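Local coordinates for SusD superfamily protein (PDB 3OTN) that probably binds nutrients, most likely carbohydrates, at the bacterial outer membrane as a SusD-family protein, at residues A21-A26 against A116-M121; T230-Y235 against G247-Q252; V357-D362 against F416-E421. All coordinates share one frame; numbering follows the deposited sequence.

Contact 1: residues A21-A26 against A116-M121; sequences ALTNSA and AEVKFM. With ACT (acetate ion), chain F; ACT (acetate ion), chain G; EDO (1,2-ethanediol), chain T.
M121, built as selenomethionine, presses its CG against the backbone carbonyl of A26, with CG 3.2 Å from A26 O, while no hydrogen bond at all crosses between 21-26 and 116-121. The same carbonyl oxygen does have a polar partner: it also accepts from the hydroxyl of Y125, one turn further along helix 108-133. Bends at chi2 (70°) and chi3 (76°) fold the M121 chain back on itself, and the terminal CE comes round to 4.1 Å from A26 O. Lower on the side chains, the CB atoms of A26 and M121 meet at 4.1 Å.

V118 supplies the other apolar touch. Its CG2 branch meets two residues, lying 4.0 Å from A26 CB and equally close to the CA of T23; the backbones come nearest here, with the CA atoms of A26 and V118 5.9 Å apart.

T23 and E117 meet at about a right angle, and across the contact it is the threonine methyl that does the touching: CG2 lies 3.4 Å from E117 OE1. T23 holds OG1 beside its backbone N (chi1 -55°), from where the hydroxyl bonds A19 O and the methyl is left to face E117. E117 OE1 likewise finds its polar partners elsewhere, in Y27 OH and a salt bridge to R184, so this acid is buried but not without a countercharge.

The contact is thus close, largely apolar packing between helix 15-25 and helix 108-133, in the helical, TPR-related part of the SusD fold. Helix 79-100 adjoins both partners, through L100 at T23 and through C93 and L97 at V118.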
loop_
_atom_site.group_PDB
_atom_site.type_symbol
_atom_site.label_atom_id
_atom_site.label_comp_id
_atom_site.label_asym_id
_atom_site.label_seq_id
_atom_site.Cartn_x
_atom_site.Cartn_y
_atom_site.Cartn_z
ATOM N N ALA A 21 0.423 4.392 26.043
ATOM C CA ALA A 21 -0.009 3.016 25.804
ATOM C C ALA A 21 -1.328 2.980 25.010
ATOM O O ALA A 21 -1.454 2.226 24.033
ATOM C CB ALA A 21 -0.118 2.220 27.143
ATOM N N LEU A 22 -2.285 3.809 25.387
ATOM C CA LEU A 22 -3.546 3.931 24.619
ATOM C C LEU A 22 -3.259 4.342 23.180
ATOM O O LEU A 22 -3.794 3.747 22.244
ATOM C CB LEU A 22 -4.473 4.980 25.245
ATOM C CG LEU A 22 -5.168 4.599 26.539
ATOM C CD1 LEU A 22 -5.656 5.895 27.222
ATOM C CD2 LEU A 22 -6.318 3.579 26.262
ATOM N N THR A 23 -2.391 5.350 23.010
ATOM C CA THR A 23 -2.011 5.855 21.675
ATOM C C THR A 23 -1.325 4.785 20.868
ATOM O O THR A 23 -1.694 4.549 19.698
ATOM C CB THR A 23 -1.125 7.069 21.789
ATOM O OG1 THR A 23 -1.820 8.026 22.603
ATOM C CG2 THR A 23 -0.767 7.679 20.407
ATOM N N ASN A 24 -0.381 4.091 21.503
ATOM C CA ASN A 24 0.326 2.982 20.846
ATOM C C ASN A 24 -0.587 1.821 20.429
ATOM O O ASN A 24 -0.337 1.163 19.425
ATOM C CB ASN A 24 1.476 2.475 21.745
ATOM C CG ASN A 24 2.691 3.433 21.785
ATOM O OD1 ASN A 24 2.896 4.257 20.883
ATOM N ND2 ASN A 24 3.513 3.302 22.836
ATOM N N SER A 25 -1.681 1.615 21.159
ATOM C CA SER A 25 -2.617 0.518 20.858
ATOM C C SER A 25 -3.188 0.681 19.438
ATOM O O SER A 25 -3.503 -0.309 18.775
ATOM C CB SER A 25 -3.744 0.420 21.937
ATOM O OG SER A 25 -4.745 1.444 21.775
ATOM N N ALA A 26 -3.255 1.924 18.960
ATOM C CA ALA A 26 -3.771 2.236 17.616
ATOM C C ALA A 26 -2.874 1.732 16.498
ATOM O O ALA A 26 -3.360 1.402 15.388
ATOM C CB ALA A 26 -4.028 3.767 17.459
ATOM N N ALA A 116 -4.556 13.026 17.791
ATOM C CA ALA A 116 -4.313 13.180 16.345
ATOM C C ALA A 116 -3.737 11.896 15.725
ATOM O O ALA A 116 -4.066 11.531 14.591
ATOM C CB ALA A 116 -3.388 14.399 16.064
ATOM N N GLU A 117 -2.856 11.217 16.443
ATOM C CA GLU A 117 -2.250 9.982 15.919
ATOM C C GLU A 117 -3.359 8.910 15.737
ATOM O O GLU A 117 -3.382 8.176 14.759
ATOM C CB GLU A 117 -1.154 9.459 16.859
ATOM C CG GLU A 117 0.064 10.383 17.021
ATOM C CD GLU A 117 1.114 9.852 17.987
ATOM O OE1 GLU A 117 1.426 8.645 17.970
ATOM O OE2 GLU A 117 1.635 10.655 18.777
ATOM N N VAL A 118 -4.233 8.821 16.721
ATOM C CA VAL A 118 -5.315 7.843 16.768
ATOM C C VAL A 118 -6.347 8.179 15.717
ATOM O O VAL A 118 -6.839 7.275 15.043
ATOM C CB VAL A 118 -5.917 7.719 18.204
ATOM C CG1 VAL A 118 -7.126 6.681 18.245
ATOM C CG2 VAL A 118 -4.790 7.323 19.192
ATOM N N LYS A 119 -6.671 9.459 15.539
ATOM C CA LYS A 119 -7.640 9.808 14.499
ATOM C C LYS A 119 -7.064 9.518 13.118
ATOM O O LYS A 119 -7.792 9.043 12.242
ATOM C CB LYS A 119 -8.094 11.255 14.593
ATOM C CG LYS A 119 -9.024 11.524 15.754
ATOM C CD LYS A 119 -9.218 13.027 15.896
ATOM C CE LYS A 119 -10.025 13.386 17.147
ATOM N NZ LYS A 119 -10.303 14.857 17.164
ATOM N N PHE A 120 -5.773 9.816 12.915
ATOM C CA PHE A 120 -5.094 9.428 11.675
ATOM C C PHE A 120 -5.285 7.933 11.431
ATOM O O PHE A 120 -5.644 7.536 10.319
ATOM C CB PHE A 120 -3.596 9.779 11.691
ATOM C CG PHE A 120 -2.784 9.070 10.626
ATOM C CD1 PHE A 120 -2.595 9.645 9.359
ATOM C CD2 PHE A 120 -2.205 7.845 10.890
ATOM C CE1 PHE A 120 -1.844 8.993 8.376
ATOM C CE2 PHE A 120 -1.480 7.167 9.902
ATOM C CZ PHE A 120 -1.279 7.763 8.647
HETATM N N MSE A 121 -5.081 7.113 12.475
HETATM C CA MSE A 121 -5.095 5.668 12.298
HETATM C C MSE A 121 -6.488 5.141 11.945
HETATM O O MSE A 121 -6.630 4.205 11.149
HETATM C CB MSE A 121 -4.566 4.938 13.559
HETATM C CG MSE A 121 -3.740 3.712 13.216
HETATM SE SE MSE A 121 -2.054 4.132 12.426
HETATM C CE MSE A 121 -1.268 4.676 14.089
HETATM C C ACT F . -7.534 16.236 18.083
HETATM O O ACT F . -7.943 16.511 16.920
HETATM O OXT ACT F . -6.289 16.176 18.174
HETATM C CH3 ACT F . -8.453 15.989 19.263
HETATM C C ACT G . 3.704 0.679 25.087
HETATM O O ACT G . 3.362 1.768 25.626
HETATM O OXT ACT G . 2.902 0.177 24.248
HETATM C CH3 ACT G . 5.039 0.041 25.397
HETATM C C1 EDO T . 5.422 2.029 17.976
HETATM O O1 EDO T . 4.076 2.119 18.438
HETATM C C2 EDO T . 5.520 2.337 16.480
HETATM O O2 EDO T . 6.360 3.465 16.326
#

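Contact 2: residues T230-Y235 against G247-Q252; sequences TLFTDY and GEFIYQ
F232 and E248 are joined first by hydrogen bonding: the backbone N of F232 gives a nearly straight bond (161°) to E248 OE2, 3.0 Å long, using the lone pair of OE2 that points away from the other carboxylate oxygen. A second bond, T230 N to G247 O at 3.4 Å, is weak. The buried carboxylate has more to hold it, since OE2 also pairs with R392, and OE1 takes R359 and the hydroxyl of T361.

The aromatic contacts turn on the F232 ring. E248 CG stands over one face, 3.9 Å from the ring centroid and 23° off the normal, a CH-pi contact. The ring then drives its edge into the face of F249 in a T-shaped pair, centroids 5.1 Å apart and planes at 66°. F249 is covered on its opposite face too, where Q252 NE2 lies over the ring centre.

Van der Waals packing fills in the rest. G247 CA lies 3.8 Å from F232 CE1, where a beta carbon would clash with that ring atom; its positive phi favours glycine as well. L231 CD2 lies against the carboxylate oxygen E248 OE2.

The loop after helix 210-225 is thereby laid against the start of strand 249-253, the middle strand of a small antiparallel sheet. L231 goes on to reach helices 360-375 and 380-392, and I250 packs on helix 187-202.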
loop_
_atom_site.group_PDB
_atom_site.type_symbol
_atom_site.label_atom_id
_atom_site.label_comp_id
_atom_site.label_asym_id
_atom_site.label_seq_id
_atom_site.Cartn_x
_atom_site.Cartn_y
_atom_site.Cartn_z
ATOM N N THR A 230 13.063 13.963 0.946
ATOM C CA THR A 230 13.891 14.092 -0.246
ATOM C C THR A 230 13.775 12.801 -1.025
ATOM O O THR A 230 13.533 11.744 -0.441
ATOM C CB THR A 230 15.388 14.314 0.112
ATOM O OG1 THR A 230 15.779 13.328 1.070
ATOM C CG2 THR A 230 15.614 15.680 0.716
ATOM N N LEU A 231 13.895 12.898 -2.340
ATOM C CA LEU A 231 13.881 11.727 -3.207
ATOM C C LEU A 231 15.192 10.928 -3.032
ATOM O O LEU A 231 16.269 11.504 -2.911
ATOM C CB LEU A 231 13.722 12.152 -4.666
ATOM C CG LEU A 231 12.340 12.612 -5.130
ATOM C CD1 LEU A 231 12.423 13.096 -6.606
ATOM C CD2 LEU A 231 11.296 11.520 -4.977
ATOM N N PHE A 232 15.090 9.607 -3.011
ATOM C CA PHE A 232 16.277 8.747 -3.071
ATOM C C PHE A 232 16.906 8.902 -4.445
ATOM O O PHE A 232 16.207 9.069 -5.440
ATOM C CB PHE A 232 15.900 7.254 -2.894
ATOM C CG PHE A 232 15.385 6.917 -1.530
ATOM C CD1 PHE A 232 16.075 7.313 -0.395
ATOM C CD2 PHE A 232 14.234 6.153 -1.386
ATOM C CE1 PHE A 232 15.604 6.983 0.892
ATOM C CE2 PHE A 232 13.759 5.820 -0.097
ATOM C CZ PHE A 232 14.438 6.244 1.018
ATOM N N THR A 233 18.224 8.826 -4.505
ATOM C CA THR A 233 18.944 8.989 -5.767
ATOM C C THR A 233 18.989 7.693 -6.530
ATOM O O THR A 233 19.166 7.694 -7.738
ATOM C CB THR A 233 20.372 9.529 -5.530
ATOM O OG1 THR A 233 21.064 8.636 -4.641
ATOM C CG2 THR A 233 20.287 10.891 -4.891
ATOM N N ASP A 234 18.850 6.574 -5.834
ATOM C CA ASP A 234 18.754 5.275 -6.521
ATOM C C ASP A 234 17.746 4.337 -5.857
ATOM O O ASP A 234 17.090 4.721 -4.895
ATOM C CB ASP A 234 20.139 4.662 -6.622
ATOM C CG ASP A 234 20.688 4.242 -5.299
ATOM O OD1 ASP A 234 19.930 4.238 -4.306
ATOM O OD2 ASP A 234 21.888 3.897 -5.282
ATOM N N TYR A 235 17.633 3.118 -6.360
ATOM C CA TYR A 235 16.582 2.187 -5.933
ATOM C C TYR A 235 16.973 1.300 -4.794
ATOM O O TYR A 235 16.102 0.740 -4.151
ATOM C CB TYR A 235 16.130 1.346 -7.117
ATOM C CG TYR A 235 15.666 2.240 -8.243
ATOM C CD1 TYR A 235 14.590 3.121 -8.068
ATOM C CD2 TYR A 235 16.298 2.233 -9.469
ATOM C CE1 TYR A 235 14.167 3.961 -9.098
ATOM C CE2 TYR A 235 15.885 3.062 -10.507
ATOM C CZ TYR A 235 14.811 3.917 -10.315
ATOM O OH TYR A 235 14.423 4.731 -11.351
ATOM N N GLY A 247 14.507 9.665 4.561
ATOM C CA GLY A 247 14.624 9.885 3.113
ATOM C C GLY A 247 13.245 10.146 2.546
ATOM O O GLY A 247 12.624 11.146 2.878
ATOM N N GLU A 248 12.726 9.203 1.768
ATOM C CA GLU A 248 11.374 9.321 1.214
ATOM C C GLU A 248 10.279 8.860 2.159
ATOM O O GLU A 248 9.102 9.230 1.982
ATOM C CB GLU A 248 11.243 8.504 -0.055
ATOM C CG GLU A 248 12.034 9.022 -1.239
ATOM C CD GLU A 248 11.584 8.435 -2.569
ATOM O OE1 GLU A 248 10.380 8.024 -2.685
ATOM O OE2 GLU A 248 12.437 8.399 -3.503
ATOM N N PHE A 249 10.626 8.034 3.133
ATOM C CA PHE A 249 9.598 7.305 3.862
ATOM C C PHE A 249 8.841 8.208 4.835
ATOM O O PHE A 249 9.433 8.865 5.691
ATOM C CB PHE A 249 10.141 6.077 4.559
ATOM C CG PHE A 249 10.837 5.094 3.627
ATOM C CD1 PHE A 249 10.235 4.664 2.451
ATOM C CD2 PHE A 249 12.120 4.639 3.930
ATOM C CE1 PHE A 249 10.884 3.759 1.601
ATOM C CE2 PHE A 249 12.766 3.744 3.117
ATOM C CZ PHE A 249 12.158 3.292 1.943
ATOM N N ILE A 250 7.519 8.193 4.698
ATOM C CA ILE A 250 6.597 9.060 5.467
ATOM C C ILE A 250 5.865 8.233 6.519
ATOM O O ILE A 250 5.832 8.608 7.709
ATOM C CB ILE A 250 5.585 9.771 4.510
ATOM C CG1 ILE A 250 6.332 10.682 3.540
ATOM C CG2 ILE A 250 4.576 10.643 5.308
ATOM C CD1 ILE A 250 5.467 11.170 2.387
ATOM N N TYR A 251 5.300 7.111 6.102
ATOM C CA TYR A 251 4.703 6.161 7.052
ATOM C C TYR A 251 4.960 4.717 6.595
ATOM O O TYR A 251 4.777 4.394 5.431
ATOM C CB TYR A 251 3.195 6.466 7.213
ATOM C CG TYR A 251 2.655 5.841 8.452
ATOM C CD1 TYR A 251 2.966 6.367 9.701
ATOM C CD2 TYR A 251 1.886 4.679 8.391
ATOM C CE1 TYR A 251 2.505 5.755 10.880
ATOM C CE2 TYR A 251 1.410 4.059 9.561
ATOM C CZ TYR A 251 1.728 4.583 10.790
ATOM O OH TYR A 251 1.278 3.962 11.915
ATOM N N GLN A 252 5.358 3.853 7.522
ATOM C CA GLN A 252 5.742 2.514 7.180
ATOM C C GLN A 252 5.264 1.524 8.229
ATOM O O GLN A 252 5.114 1.855 9.395
ATOM C CB GLN A 252 7.285 2.427 7.140
ATOM C CG GLN A 252 7.976 3.293 6.089
ATOM C CD GLN A 252 9.379 2.845 5.819
ATOM O OE1 GLN A 252 10.269 3.030 6.661
ATOM N NE2 GLN A 252 9.606 2.249 4.635
#

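Contact 3: residues V357-D362 against F416-E421; sequences VYRYTD and FDLCYE. With EDO (1,2-ethanediol), chain S.
R359 and E421 meet with their flat groups nearly coplanar, guanidinium and carboxylate planes 25° apart, although the two side chains run at about a right angle. The grip is side-on and two-pronged: NE bonds E421 OE1 at 2.8 Å, almost straight at 173°, and NH2 bonds E421 OE2, also at 2.8 Å. Both oxygens are met on their syn sides. R359 reaches this far because its chain is extended from CG to NE, starting from a chi1 of 68° that sets CG between the backbone N and the carbonyl carbon.

L418 comes over a face of the guanidinium, CD2 3.6 Å from R359 NH2, while its other branch, CD1, lies across D362. The carboxylate of D417 stands further off: a water accepts from R359 NH2 and donates to D417 OD2, bridging the two. D417 O approaches R359 NH2 at the guanidinium edge, 3.2 Å away but too poorly angled to bond. T361, crossing D417 at about a right angle, offers only its methyl, CG2 3.3 Å from D417 OD2; its hydroxyl goes to E248.

Replacing R359 with an alanine would probably leave E421 with K338 but without the side-on grip, break the water link to D417 and open a gap beside L418 CD2.

E421 has a second partner in K338, and R359 NH1 one in E248; D417 (R301, R392) and D362 (K423, R414) find their countercharges outside the two segments. Such a buried, alternating network probably keeps these acids and the arginine charged, and ties the turn after helix 403-418 to the junction of strand 358-359 with helix 360-375.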
loop_
_atom_site.group_PDB
_atom_site.type_symbol
_atom_site.label_atom_id
_atom_site.label_comp_id
_atom_site.label_asym_id
_atom_site.label_seq_id
_atom_site.Cartn_x
_atom_site.Cartn_y
_atom_site.Cartn_z
ATOM N N VAL A 357 3.900 2.402 3.660
ATOM C CA VAL A 357 2.503 2.774 3.420
ATOM C C VAL A 357 2.471 4.054 2.552
ATOM O O VAL A 357 1.738 4.108 1.569
ATOM C CB VAL A 357 1.732 2.977 4.764
ATOM C CG1 VAL A 357 0.331 3.521 4.529
ATOM C CG2 VAL A 357 1.685 1.672 5.534
ATOM N N TYR A 358 3.239 5.074 2.926
ATOM C CA TYR A 358 3.450 6.269 2.060
ATOM C C TYR A 358 4.920 6.624 1.997
ATOM O O TYR A 358 5.588 6.682 3.031
ATOM C CB TYR A 358 2.664 7.511 2.536
ATOM C CG TYR A 358 1.200 7.383 2.251
ATOM C CD1 TYR A 358 0.726 7.469 0.959
ATOM C CD2 TYR A 358 0.292 7.112 3.265
ATOM C CE1 TYR A 358 -0.617 7.283 0.669
ATOM C CE2 TYR A 358 -1.050 6.928 2.984
ATOM C CZ TYR A 358 -1.488 7.026 1.682
ATOM O OH TYR A 358 -2.788 6.823 1.387
ATOM N N ARG A 359 5.410 6.886 0.795
ATOM C CA ARG A 359 6.732 7.451 0.581
ATOM C C ARG A 359 6.623 8.671 -0.343
ATOM O O ARG A 359 5.627 8.885 -0.996
ATOM C CB ARG A 359 7.713 6.412 0.048
ATOM C CG ARG A 359 7.472 5.899 -1.373
ATOM C CD ARG A 359 8.528 4.887 -1.672
ATOM N NE ARG A 359 8.441 4.223 -2.988
ATOM C CZ ARG A 359 9.234 4.457 -4.036
ATOM N NH1 ARG A 359 10.168 5.408 -3.993
ATOM N NH2 ARG A 359 9.123 3.702 -5.148
ATOM N N TYR A 360 7.640 9.502 -0.325
ATOM C CA TYR A 360 7.616 10.783 -1.035
ATOM C C TYR A 360 7.370 10.679 -2.525
ATOM O O TYR A 360 6.647 11.526 -3.093
ATOM C CB TYR A 360 8.932 11.500 -0.767
ATOM C CG TYR A 360 9.018 12.963 -1.112
ATOM C CD1 TYR A 360 8.043 13.855 -0.708
ATOM C CD2 TYR A 360 10.152 13.462 -1.725
ATOM C CE1 TYR A 360 8.180 15.200 -0.960
ATOM C CE2 TYR A 360 10.300 14.802 -1.982
ATOM C CZ TYR A 360 9.318 15.662 -1.596
ATOM O OH TYR A 360 9.458 16.981 -1.863
ATOM N N THR A 361 7.925 9.660 -3.179
ATOM C CA THR A 361 7.663 9.503 -4.645
ATOM C C THR A 361 6.165 9.432 -4.979
ATOM O O THR A 361 5.701 10.096 -5.913
ATOM C CB THR A 361 8.419 8.319 -5.280
ATOM O OG1 THR A 361 9.824 8.551 -5.195
ATOM C CG2 THR A 361 8.035 8.134 -6.777
ATOM N N ASP A 362 5.417 8.670 -4.184
ATOM C CA ASP A 362 3.963 8.528 -4.314
ATOM C C ASP A 362 3.296 9.889 -4.124
ATOM O O ASP A 362 2.458 10.283 -4.917
ATOM C CB ASP A 362 3.472 7.549 -3.240
ATOM C CG ASP A 362 2.004 7.103 -3.396
ATOM O OD1 ASP A 362 1.250 7.508 -4.334
ATOM O OD2 ASP A 362 1.613 6.278 -2.523
ATOM N N PHE A 416 5.334 2.233 -13.176
ATOM C CA PHE A 416 6.727 1.851 -13.299
ATOM C C PHE A 416 7.535 2.035 -12.025
ATOM O O PHE A 416 8.392 1.184 -11.736
ATOM C CB PHE A 416 7.402 2.550 -14.458
ATOM C CG PHE A 416 6.792 2.214 -15.834
ATOM C CD1 PHE A 416 6.511 0.891 -16.206
ATOM C CD2 PHE A 416 6.557 3.212 -16.747
ATOM C CE1 PHE A 416 5.970 0.604 -17.476
ATOM C CE2 PHE A 416 6.022 2.933 -18.019
ATOM C CZ PHE A 416 5.737 1.624 -18.370
ATOM N N ASP A 417 7.312 3.131 -11.310
ATOM C CA ASP A 417 8.098 3.462 -10.120
ATOM C C ASP A 417 7.553 2.837 -8.846
ATOM O O ASP A 417 8.333 2.443 -7.961
ATOM C CB ASP A 417 8.217 4.982 -9.923
ATOM C CG ASP A 417 9.623 5.414 -9.575
ATOM O OD1 ASP A 417 10.496 5.118 -10.413
ATOM O OD2 ASP A 417 9.859 6.008 -8.484
ATOM N N LEU A 418 6.225 2.761 -8.743
ATOM C CA LEU A 418 5.581 2.207 -7.551
ATOM C C LEU A 418 5.109 0.742 -7.662
ATOM O O LEU A 418 4.336 0.272 -6.827
ATOM C CB LEU A 418 4.413 3.110 -7.141
ATOM C CG LEU A 418 4.753 4.616 -7.107
ATOM C CD1 LEU A 418 3.498 5.419 -6.772
ATOM C CD2 LEU A 418 5.864 4.872 -6.082
ATOM N N CYS A 419 5.550 0.009 -8.677
ATOM C CA CYS A 419 5.063 -1.349 -8.851
ATOM C C CYS A 419 5.332 -2.237 -7.640
ATOM O O CYS A 419 6.401 -2.162 -7.046
ATOM C CB CYS A 419 5.680 -2.010 -10.087
ATOM S SG CYS A 419 7.514 -1.946 -10.182
ATOM N N TYR A 420 4.349 -3.086 -7.332
ATOM C CA TYR A 420 4.416 -4.094 -6.293
ATOM C C TYR A 420 4.492 -3.512 -4.897
ATOM O O TYR A 420 4.947 -4.200 -3.979
ATOM C CB TYR A 420 5.544 -5.106 -6.574
ATOM C CG TYR A 420 5.432 -5.639 -8.014
ATOM C CD1 TYR A 420 4.298 -6.330 -8.421
ATOM C CD2 TYR A 420 6.414 -5.394 -8.951
ATOM C CE1 TYR A 420 4.159 -6.789 -9.732
ATOM C CE2 TYR A 420 6.280 -5.842 -10.281
ATOM C CZ TYR A 420 5.144 -6.538 -10.651
ATOM O OH TYR A 420 4.978 -7.010 -11.946
ATOM N N GLU A 421 4.039 -2.260 -4.751
ATOM C CA GLU A 421 3.994 -1.541 -3.456
ATOM C C GLU A 421 2.571 -1.330 -2.955
ATOM O O GLU A 421 2.331 -0.470 -2.099
ATOM C CB GLU A 421 4.689 -0.171 -3.594
ATOM C CG GLU A 421 6.177 -0.209 -3.838
ATOM C CD GLU A 421 6.809 1.210 -4.017
ATOM O OE1 GLU A 421 6.544 2.109 -3.209
ATOM O OE2 GLU A 421 7.569 1.404 -4.979
HETATM C C1 EDO S . 10.059 18.947 -5.959
HETATM O O1 EDO S . 10.398 19.483 -7.243
HETATM C C2 EDO S . 10.747 17.602 -5.766
HETATM O O2 EDO S . 11.051 17.420 -4.377
HETATM O O HOH W 1 11.405 4.561 -6.751
#

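Overall arrangement
From the N terminus, contact 1 comes first, closing a long loop of about 90 residues that brings helix 15-25 onto helix 108-133. Contact 2 then closes a short irregular loop of 11 residues, and contact 3 a mostly helical excursion of 53. The three follow in series; none nests or crosses. Contacts 2 and 3 are neighbours, centres 9 Å apart, sharing the small sheet in which strands 249-253 and 358-359 pair, with a probable hydrogen bond from Y360 N to E248 O. The centres of contacts 1 and 2 are about 24 Å apart, yet F120 and M121 touch Y251, linking helix 108-133 to that sheet.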